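Local coordinates for protein putative Nitroreductase (Desulfovibrio desulfuricans subsp. desulfuricans str. G20, PDB 3E39) that binds flavin mononucleotide and probably acts as an FMN-dependent oxidoreductase of the nitroreductase family, at residues 18-26 with 73-81; 30-41 with 107-117. All coordinates share one frame; numbering follows the deposited sequence.

The two contacts sit in a nitroreductase-type alpha+beta fold, their centres 16 Å apart. Interaction 1 (18-26 with 73-81) lies toward the rim of the chain and reaches the flavin directly: R19 and I74 belong to the FMN pocket. Interaction 2 (30-41 with 107-117) is the buried pairing of helices 28-39 and 94-114, about 9 Å between its centre and that of the chain. The two meet through V26, whose CG1 is 3.9 Å from L117 CD1 and 4.0 Å from V31 CG2, while V80 CG2 is 4.1 Å from V31 CG2. At the other end of interaction 2, the W40 side chain comes within about 5 Å of a second FMN, not the one held by R19.

Interaction 1. Residues 18-26 with 73-81; sequences IRRYTDEAV and HIVRGAKVI. With FMN (flavin mononucleotide), chain E.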
loop_
_atom_site.group_PDB
_atom_site.type_symbol
_atom_site.label_atom_id
_atom_site.label_comp_id
_atom_site.label_asym_id
_atom_site.label_seq_id
_atom_site.Cartn_x
_atom_site.Cartn_y
_atom_site.Cartn_z
ATOM N N ILE A 18 3.192 13.544 8.670
ATOM C CA ILE A 18 3.541 14.389 9.805
ATOM C C ILE A 18 5.060 14.346 9.890
ATOM O O ILE A 18 5.640 13.262 9.953
ATOM C CB ILE A 18 2.861 13.904 11.105
ATOM C CG1 ILE A 18 1.340 13.978 10.942
ATOM C CG2 ILE A 18 3.285 14.745 12.307
ATOM C CD1 ILE A 18 0.852 15.341 10.480
ATOM N N ARG A 19 5.681 15.535 9.870
ATOM C CA ARG A 19 7.130 15.696 9.818
ATOM C C ARG A 19 7.782 16.374 11.031
ATOM O O ARG A 19 8.995 16.612 11.032
ATOM C CB ARG A 19 7.467 16.466 8.539
ATOM C CG ARG A 19 6.927 15.811 7.247
ATOM C CD ARG A 19 7.186 16.657 6.001
ATOM N NE ARG A 19 6.891 15.926 4.752
ATOM C CZ ARG A 19 5.702 15.903 4.146
ATOM N NH1 ARG A 19 4.643 16.508 4.671
ATOM N NH2 ARG A 19 5.556 15.207 3.047
ATOM N N ARG A 20 6.963 16.707 12.021
ATOM C CA ARG A 20 7.394 17.401 13.255
ATOM C C ARG A 20 6.766 16.692 14.445
ATOM O O ARG A 20 5.571 16.375 14.437
ATOM C CB ARG A 20 6.973 18.864 13.237
ATOM C CG ARG A 20 7.677 19.702 12.193
ATOM C CD ARG A 20 7.190 21.144 12.279
ATOM N N TYR A 21 7.568 16.458 15.473
ATOM C CA TYR A 21 7.156 15.604 16.580
ATOM C C TYR A 21 7.495 16.224 17.927
ATOM O O TYR A 21 8.378 17.080 18.011
ATOM C CB TYR A 21 7.861 14.227 16.463
ATOM C CG TYR A 21 7.944 13.743 15.020
ATOM C CD1 TYR A 21 6.835 13.162 14.384
ATOM C CD2 TYR A 21 9.081 13.969 14.264
ATOM C CE1 TYR A 21 6.899 12.763 13.055
ATOM C CE2 TYR A 21 9.158 13.576 12.911
ATOM C CZ TYR A 21 8.055 12.970 12.310
ATOM O OH TYR A 21 8.120 12.589 10.986
ATOM N N THR A 22 6.818 15.750 18.962
ATOM C CA THR A 22 7.068 16.215 20.328
ATOM C C THR A 22 8.227 15.409 20.874
ATOM O O THR A 22 8.735 14.538 20.175
ATOM C CB THR A 22 5.873 16.045 21.254
ATOM O OG1 THR A 22 5.660 14.655 21.560
ATOM C CG2 THR A 22 4.601 16.671 20.653
ATOM N N ASP A 23 8.639 15.677 22.117
ATOM C CA ASP A 23 9.733 14.919 22.719
ATOM C C ASP A 23 9.204 13.656 23.412
ATOM O O ASP A 23 9.944 12.918 24.058
ATOM C CB ASP A 23 10.518 15.824 23.697
ATOM C CG ASP A 23 11.408 16.887 22.973
ATOM O OD1 ASP A 23 11.788 16.700 21.784
ATOM O OD2 ASP A 23 11.763 17.916 23.618
ATOM N N GLU A 24 7.923 13.349 23.240
ATOM C CA GLU A 24 7.348 12.192 23.914
ATOM C C GLU A 24 7.864 10.871 23.304
ATOM O O GLU A 24 7.949 10.739 22.084
ATOM C CB GLU A 24 5.813 12.265 23.860
ATOM C CG GLU A 24 5.098 11.208 24.667
ATOM C CD GLU A 24 3.581 11.372 24.670
ATOM O OE1 GLU A 24 3.076 12.467 24.287
ATOM O OE2 GLU A 24 2.898 10.402 25.095
ATOM N N ALA A 25 8.184 9.917 24.181
ATOM C CA ALA A 25 8.714 8.606 23.771
ATOM C C ALA A 25 7.656 7.829 22.995
ATOM O O ALA A 25 6.461 8.023 23.228
ATOM C CB ALA A 25 9.119 7.793 24.997
ATOM N N VAL A 26 8.111 6.993 22.059
ATOM C CA VAL A 26 7.239 6.074 21.335
ATOM C C VAL A 26 7.558 4.722 21.921
ATOM O O VAL A 26 8.700 4.227 21.797
ATOM C CB VAL A 26 7.511 6.070 19.830
ATOM C CG1 VAL A 26 6.634 5.037 19.134
ATOM C CG2 VAL A 26 7.261 7.449 19.227
ATOM N N HIS A 73 16.277 17.101 8.835
ATOM C CA HIS A 73 15.471 17.676 9.916
ATOM C C HIS A 73 14.412 16.674 10.385
ATOM O O HIS A 73 14.195 16.516 11.585
ATOM C CB HIS A 73 14.830 19.012 9.519
ATOM C CG HIS A 73 14.089 19.670 10.641
ATOM N ND1 HIS A 73 14.720 20.153 11.770
ATOM C CD2 HIS A 73 12.769 19.924 10.814
ATOM C CE1 HIS A 73 13.820 20.664 12.595
ATOM N NE2 HIS A 73 12.628 20.538 12.037
ATOM N N ILE A 74 13.768 15.991 9.439
ATOM C CA ILE A 74 12.778 14.979 9.766
ATOM C C ILE A 74 13.478 13.822 10.479
ATOM O O ILE A 74 13.039 13.374 11.535
ATOM C CB ILE A 74 12.061 14.452 8.480
ATOM C CG1 ILE A 74 11.260 15.587 7.816
ATOM C CG2 ILE A 74 11.135 13.240 8.824
ATOM C CD1 ILE A 74 10.628 15.224 6.465
ATOM N N VAL A 75 14.578 13.354 9.901
ATOM C CA VAL A 75 15.335 12.237 10.481
ATOM C C VAL A 75 15.785 12.540 11.905
ATOM O O VAL A 75 15.607 11.712 12.793
ATOM C CB VAL A 75 16.547 11.815 9.606
ATOM C CG1 VAL A 75 17.442 10.752 10.312
ATOM C CG2 VAL A 75 16.059 11.267 8.263
ATOM N N ARG A 76 16.358 13.708 12.141
ATOM C CA ARG A 76 16.844 14.001 13.492
ATOM C C ARG A 76 15.741 14.321 14.498
ATOM O O ARG A 76 15.951 14.211 15.706
ATOM C CB ARG A 76 17.865 15.130 13.473
ATOM C CG ARG A 76 19.105 14.828 12.685
ATOM C CD ARG A 76 20.110 15.959 12.905
ATOM N NE ARG A 76 21.217 15.912 11.960
ATOM C CZ ARG A 76 22.234 15.053 12.023
ATOM N NH1 ARG A 76 22.318 14.152 12.997
ATOM N NH2 ARG A 76 23.177 15.107 11.092
ATOM N N GLY A 77 14.575 14.707 14.007
ATOM C CA GLY A 77 13.444 15.047 14.878
ATOM C C GLY A 77 12.566 13.870 15.275
ATOM O O GLY A 77 11.877 13.913 16.298
ATOM N N ALA A 78 12.596 12.810 14.466
ATOM C CA ALA A 78 11.783 11.620 14.705
ATOM C C ALA A 78 12.227 10.894 15.963
ATOM O O ALA A 78 13.378 11.019 16.378
ATOM C CB ALA A 78 11.879 10.683 13.510
ATOM N N LYS A 79 11.309 10.180 16.597
ATOM C CA LYS A 79 11.656 9.369 17.770
ATOM C C LYS A 79 11.981 7.951 17.375
ATOM O O LYS A 79 12.774 7.274 18.055
ATOM C CB LYS A 79 10.545 9.389 18.832
ATOM C CG LYS A 79 10.195 10.799 19.301
ATOM C CD LYS A 79 11.427 11.649 19.641
ATOM C CE LYS A 79 11.097 13.115 19.606
ATOM N NZ LYS A 79 12.299 13.990 19.691
ATOM N N VAL A 80 11.368 7.491 16.284
ATOM C CA VAL A 80 11.703 6.179 15.744
ATOM C C VAL A 80 11.629 6.243 14.214
ATOM O O VAL A 80 10.804 6.957 13.647
ATOM C CB VAL A 80 10.777 5.060 16.303
ATOM C CG1 VAL A 80 9.326 5.289 15.905
ATOM C CG2 VAL A 80 11.278 3.642 15.866
ATOM N N ILE A 81 12.538 5.521 13.570
ATOM C CA ILE A 81 12.576 5.364 12.127
ATOM C C ILE A 81 12.527 3.848 11.838
ATOM O O ILE A 81 13.258 3.061 12.473
ATOM C CB ILE A 81 13.839 5.999 11.523
ATOM C CG1 ILE A 81 13.773 7.531 11.711
ATOM C CG2 ILE A 81 13.947 5.699 10.022
ATOM C CD1 ILE A 81 15.040 8.269 11.414
HETATM N N1 FMN E . 7.735 13.261 2.199
HETATM C C2 FMN E . 8.905 13.909 2.540
HETATM O O2 FMN E . 8.898 14.891 3.264
HETATM N N3 FMN E . 10.119 13.431 2.097
HETATM C C4 FMN E . 10.234 12.323 1.289
HETATM O O4 FMN E . 11.357 11.823 1.100
HETATM C C4A FMN E . 9.059 11.659 0.920
HETATM N N5 FMN E . 9.151 10.545 0.120
HETATM C C5A FMN E . 7.995 9.848 -0.243
HETATM C C6 FMN E . 8.109 8.733 -1.081
HETATM C C7 FMN E . 6.970 8.010 -1.449
HETATM C C7M FMN E . 7.081 6.925 -2.487
HETATM C C8 FMN E . 5.708 8.439 -0.990
HETATM C C8M FMN E . 4.465 7.661 -1.349
HETATM C C9 FMN E . 5.604 9.572 -0.179
HETATM C C9A FMN E . 6.754 10.295 0.208
HETATM N N10 FMN E . 6.665 11.449 1.035
HETATM C C10 FMN E . 7.821 12.129 1.391
HETATM C "C1'" FMN E . 5.364 11.971 1.511
HETATM C "C2'" FMN E . 4.584 12.689 0.406
HETATM O "O2'" FMN E . 5.139 13.970 0.164
HETATM C "C3'" FMN E . 3.130 12.820 0.832
HETATM O "O3'" FMN E . 2.597 11.528 1.013
HETATM C "C4'" FMN E . 2.273 13.547 -0.203
HETATM O "O4'" FMN E . 2.732 14.873 -0.337
HETATM C "C5'" FMN E . 0.818 13.585 0.197
HETATM O "O5'" FMN E . 0.672 14.012 1.540
HETATM P P FMN E . -0.087 13.198 2.691
HETATM O O1P FMN E . 0.779 11.991 3.015
HETATM O O2P FMN E . -0.273 14.132 3.875
HETATM O O3P FMN E . -1.399 12.770 2.090
HETATM O O HOH W 1 11.162 16.661 12.586
#
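R19 and I74 meet beside the flavin, where the loop leading from helix 7-14 to helix 28-39 of this nitroreductase fold crosses the end of helix 72-77 and the start of strand 80-87. The extended R19 chain lays its CD 3.8 Å from I74 CD1. Its guanidinium then meets the FMN pyrimidine edge with two nearly straight bonds, NE to O2 and NH2 to N1 (N-H...acceptor angles 163° and 165°); N1 lies in the guanidinium plane. This pairing would be expected to favour negative charge at N1-C2=O2 in reduced flavin. Packing is tight around Y21: its CD2 lies 3.6 Å from A78 CA, and its OH is 3.8 Å from I74 CG2 while giving a weak bond to I18 O. A150 and V120 of the neighbouring strands also touch the Y21 side chain.

Farther along, V26 CG2 rests 3.8 Å from K79 CB, but the solvent side is looser. There D23, on an exposed turn, reaches K79 through a weak salt bridge, OD1 to NZ 3.5 Å. T22 OG1 steadies that turn as an ST turn, accepting from E24 N at 3.1 Å.

Interaction 2. Residues 30-41 with 107-117; sequences AVRLILEAGIWA and NMLLAAHALQL
I34 of helix 28-39 meets M108, A111, A112, L115 and L117 from helix 94-114 and the turn that follows it. The two helix segments run roughly antiparallel, with 146° between their directions and axes 7.9 Å apart. The two branches of I34 divide the work. With CG1 anti to the carbonyl carbon (chi1 -70°), CG2 goes to M108 CB at 3.7 Å, while CG1 meets L115 CD1 and CD1 meets L117 CD1, each at 3.9 Å. Small residues allow the close approach: A37 CB and A111 CB touch at 3.6 Å, and the selenomethionine M108, in one of its two conformers, lays its CG against G38 CA. L33 CD1 and L115 CD2 meet at the periphery, their side chains at about a right angle.

A single direct polar bond joins the segments, N107 ND2 to A37 O at 3.0 Å. It is bent (N-H...acceptor angle 147°), and the donor stands above the carbonyl plane. A water accepts from the same ND2 and donates to W40 O, while Q106 of the second subunit binds N107 OD1.

Farther out, a Schellman motif with Q116 as C-prime residue ends helix 94-114 and turns L117 back toward I34 and A30. I82 backs I34 and L35, and V84 and F52 back M108, against the sheet. The chemistry is therefore chiefly apolar, with N107 as a buried amide whose oxygen and nitrogen both have partners, tying the helix pair to the dimer interface.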
loop_
_atom_site.group_PDB
_atom_site.type_symbol
_atom_site.label_atom_id
_atom_site.label_comp_id
_atom_site.label_asym_id
_atom_site.label_seq_id
_atom_site.Cartn_x
_atom_site.Cartn_y
_atom_site.Cartn_z
ATOM N N ALA A 30 4.008 0.289 20.818
ATOM C CA ALA A 30 3.580 1.023 19.613
ATOM C C ALA A 30 4.418 0.554 18.397
ATOM O O ALA A 30 3.851 0.249 17.326
ATOM C CB ALA A 30 3.676 2.527 19.790
ATOM N N VAL A 31 5.734 0.480 18.558
ATOM C CA VAL A 31 6.593 0.064 17.437
ATOM C C VAL A 31 6.220 -1.362 16.998
ATOM O O VAL A 31 6.115 -1.665 15.780
ATOM C CB VAL A 31 8.104 0.177 17.765
ATOM C CG1 VAL A 31 8.946 -0.431 16.633
ATOM C CG2 VAL A 31 8.457 1.679 18.039
ATOM N N ARG A 32 6.009 -2.234 17.981
ATOM C CA ARG A 32 5.619 -3.619 17.690
ATOM C C ARG A 32 4.299 -3.678 16.915
ATOM O O ARG A 32 4.187 -4.411 15.913
ATOM C CB ARG A 32 5.503 -4.441 18.987
ATOM C CG ARG A 32 5.434 -5.931 18.695
ATOM C CD ARG A 32 5.090 -6.747 19.943
ATOM N NE ARG A 32 3.710 -6.508 20.369
ATOM C CZ ARG A 32 2.634 -7.083 19.820
ATOM N NH1 ARG A 32 2.751 -7.937 18.812
ATOM N NH2 ARG A 32 1.422 -6.792 20.287
ATOM N N LEU A 33 3.297 -2.929 17.364
ATOM C CA LEU A 33 2.002 -2.899 16.679
ATOM C C LEU A 33 2.134 -2.371 15.241
ATOM O O LEU A 33 1.463 -2.890 14.325
ATOM C CB LEU A 33 0.964 -2.081 17.433
ATOM C CG LEU A 33 0.521 -2.702 18.751
ATOM C CD1 LEU A 33 -0.313 -1.708 19.535
ATOM C CD2 LEU A 33 -0.246 -4.037 18.498
ATOM N N ILE A 34 3.001 -1.370 15.046
ATOM C CA ILE A 34 3.230 -0.816 13.720
ATOM C C ILE A 34 3.872 -1.885 12.819
ATOM O O ILE A 34 3.443 -2.125 11.694
ATOM C CB ILE A 34 4.062 0.477 13.770
ATOM C CG1 ILE A 34 3.233 1.617 14.391
ATOM C CG2 ILE A 34 4.489 0.898 12.367
ATOM C CD1 ILE A 34 4.061 2.849 14.836
ATOM N N LEU A 35 4.887 -2.552 13.332
ATOM C CA LEU A 35 5.576 -3.585 12.559
ATOM C C LEU A 35 4.611 -4.738 12.223
ATOM O O LEU A 35 4.626 -5.247 11.103
ATOM C CB LEU A 35 6.788 -4.098 13.323
ATOM C CG LEU A 35 7.988 -3.157 13.449
ATOM C CD1 LEU A 35 8.976 -3.785 14.453
ATOM C CD2 LEU A 35 8.630 -2.916 12.130
ATOM N N GLU A 36 3.763 -5.120 13.184
ATOM C CA GLU A 36 2.753 -6.201 12.957
ATOM C C GLU A 36 1.800 -5.842 11.825
ATOM O O GLU A 36 1.390 -6.709 11.043
ATOM C CB GLU A 36 1.944 -6.481 14.242
ATOM C CG GLU A 36 2.703 -7.319 15.281
ATOM C CD GLU A 36 2.919 -8.746 14.847
ATOM O OE1 GLU A 36 2.073 -9.305 14.108
ATOM O OE2 GLU A 36 3.925 -9.341 15.267
ATOM N N ALA A 37 1.431 -4.565 11.747
ATOM C CA ALA A 37 0.595 -4.063 10.632
ATOM C C ALA A 37 1.358 -4.262 9.318
ATOM O O ALA A 37 0.816 -4.716 8.309
ATOM C CB ALA A 37 0.254 -2.585 10.828
ATOM N N GLY A 38 2.641 -3.922 9.336
ATOM C CA GLY A 38 3.489 -4.093 8.171
ATOM C C GLY A 38 3.598 -5.522 7.642
ATOM O O GLY A 38 3.425 -5.727 6.434
ATOM N N ILE A 39 3.848 -6.508 8.517
ATOM C CA ILE A 39 4.031 -7.886 8.072
ATOM C C ILE A 39 2.727 -8.507 7.571
ATOM O O ILE A 39 2.755 -9.465 6.774
ATOM C CB ILE A 39 4.696 -8.784 9.130
ATOM C CG1 ILE A 39 3.772 -9.082 10.288
ATOM C CG2 ILE A 39 6.036 -8.175 9.631
ATOM C CD1 ILE A 39 4.370 -10.181 11.225
ATOM N N TRP A 40 1.590 -7.955 7.998
ATOM C CA TRP A 40 0.263 -8.432 7.578
ATOM C C TRP A 40 -0.257 -7.811 6.267
ATOM O O TRP A 40 -1.337 -8.168 5.792
ATOM C CB TRP A 40 -0.759 -8.399 8.722
ATOM C CG TRP A 40 -0.557 -9.608 9.602
ATOM C CD1 TRP A 40 0.232 -9.690 10.712
ATOM C CD2 TRP A 40 -1.030 -10.939 9.353
ATOM N NE1 TRP A 40 0.226 -10.963 11.198
ATOM C CE2 TRP A 40 -0.535 -11.756 10.381
ATOM C CE3 TRP A 40 -1.852 -11.506 8.387
ATOM C CZ2 TRP A 40 -0.822 -13.108 10.453
ATOM C CZ3 TRP A 40 -2.129 -12.830 8.441
ATOM C CH2 TRP A 40 -1.615 -13.638 9.476
ATOM N N ALA A 41 0.516 -6.913 5.673
ATOM C CA ALA A 41 0.214 -6.482 4.312
ATOM C C ALA A 41 0.333 -7.719 3.411
ATOM O O ALA A 41 1.096 -8.653 3.709
ATOM C CB ALA A 41 1.200 -5.399 3.850
ATOM N N ASN A 107 0.171 0.218 5.441
ATOM C CA ASN A 107 -0.361 -0.359 6.668
ATOM C C ASN A 107 0.297 0.249 7.900
ATOM O O ASN A 107 -0.374 0.538 8.875
ATOM C CB ASN A 107 -0.134 -1.870 6.719
ATOM C CG ASN A 107 -1.231 -2.668 6.074
ATOM O OD1 ASN A 107 -2.224 -2.119 5.560
ATOM N ND2 ASN A 107 -1.070 -3.988 6.115
HETATM N N MSE A 108 1.611 0.419 7.844
HETATM C CA MSE A 108 2.354 1.001 8.951
HETATM C C MSE A 108 1.990 2.464 9.207
HETATM O O MSE A 108 1.869 2.878 10.352
HETATM C CB MSE A 108 3.851 0.774 8.767
HETATM C CG MSE A 108 4.200 -0.699 8.957
HETATM SE SE MSE A 108 6.052 -1.083 9.073
HETATM C CE MSE A 108 6.450 -0.758 7.127
ATOM N N LEU A 109 1.758 3.239 8.142
ATOM C CA LEU A 109 1.339 4.643 8.263
ATOM C C LEU A 109 -0.078 4.723 8.876
ATOM O O LEU A 109 -0.355 5.591 9.710
ATOM C CB LEU A 109 1.356 5.337 6.895
ATOM C CG LEU A 109 2.700 5.566 6.210
ATOM C CD1 LEU A 109 2.453 6.271 4.860
ATOM C CD2 LEU A 109 3.673 6.306 7.155
ATOM N N LEU A 110 -0.976 3.823 8.443
ATOM C CA LEU A 110 -2.330 3.751 8.992
ATOM C C LEU A 110 -2.273 3.312 10.474
ATOM O O LEU A 110 -2.972 3.852 11.336
ATOM C CB LEU A 110 -3.207 2.805 8.171
ATOM C CG LEU A 110 -3.551 3.314 6.761
ATOM C CD1 LEU A 110 -4.279 2.248 5.917
ATOM C CD2 LEU A 110 -4.399 4.614 6.844
ATOM N N ALA A 111 -1.414 2.344 10.761
ATOM C CA ALA A 111 -1.231 1.869 12.124
ATOM C C ALA A 111 -0.705 2.984 13.021
ATOM O O ALA A 111 -1.214 3.170 14.142
ATOM C CB ALA A 111 -0.318 0.653 12.179
ATOM N N ALA A 112 0.281 3.736 12.531
ATOM C CA ALA A 112 0.814 4.868 13.303
ATOM C C ALA A 112 -0.300 5.871 13.578
ATOM O O ALA A 112 -0.473 6.319 14.708
ATOM C CB ALA A 112 1.982 5.541 12.571
ATOM N N HIS A 113 -1.059 6.237 12.545
ATOM C CA HIS A 113 -2.192 7.159 12.710
ATOM C C HIS A 113 -3.199 6.664 13.748
ATOM O O HIS A 113 -3.656 7.445 14.621
ATOM C CB HIS A 113 -2.880 7.352 11.361
ATOM C CG HIS A 113 -4.107 8.195 11.424
ATOM N ND1 HIS A 113 -4.068 9.568 11.336
ATOM C CD2 HIS A 113 -5.410 7.858 11.572
ATOM C CE1 HIS A 113 -5.301 10.042 11.416
ATOM N NE2 HIS A 113 -6.133 9.025 11.557
ATOM N N ALA A 114 -3.556 5.383 13.641
ATOM C CA ALA A 114 -4.503 4.713 14.561
ATOM C C ALA A 114 -4.015 4.779 16.011
ATOM O O ALA A 114 -4.809 4.809 16.952
ATOM C CB ALA A 114 -4.716 3.242 14.138
ATOM N N LEU A 115 -2.696 4.807 16.185
ATOM C CA LEU A 115 -2.089 4.885 17.515
ATOM C C LEU A 115 -1.836 6.323 17.975
ATOM O O LEU A 115 -1.115 6.530 18.955
ATOM C CB LEU A 115 -0.787 4.067 17.544
ATOM C CG LEU A 115 -0.890 2.539 17.411
ATOM C CD1 LEU A 115 0.464 1.919 17.187
ATOM C CD2 LEU A 115 -1.529 1.906 18.644
ATOM N N GLN A 116 -2.451 7.287 17.279
ATOM C CA GLN A 116 -2.309 8.722 17.521
ATOM C C GLN A 116 -0.861 9.186 17.393
ATOM O O GLN A 116 -0.427 10.130 18.064
ATOM C CB GLN A 116 -2.919 9.117 18.870
ATOM C CG GLN A 116 -4.361 8.621 18.976
ATOM C CD GLN A 116 -5.100 9.109 20.201
ATOM O OE1 GLN A 116 -4.662 10.030 20.893
ATOM N NE2 GLN A 116 -6.251 8.486 20.471
ATOM N N LEU A 117 -0.108 8.505 16.536
ATOM C CA LEU A 117 1.245 8.928 16.237
ATOM C C LEU A 117 1.237 9.633 14.899
ATOM O O LEU A 117 0.305 9.471 14.096
ATOM C CB LEU A 117 2.217 7.745 16.210
ATOM C CG LEU A 117 2.401 6.979 17.506
ATOM C CD1 LEU A 117 3.257 5.760 17.255
ATOM C CD2 LEU A 117 3.021 7.902 18.581
HETATM O O HOH W 2 -3.258 -6.258 5.753
#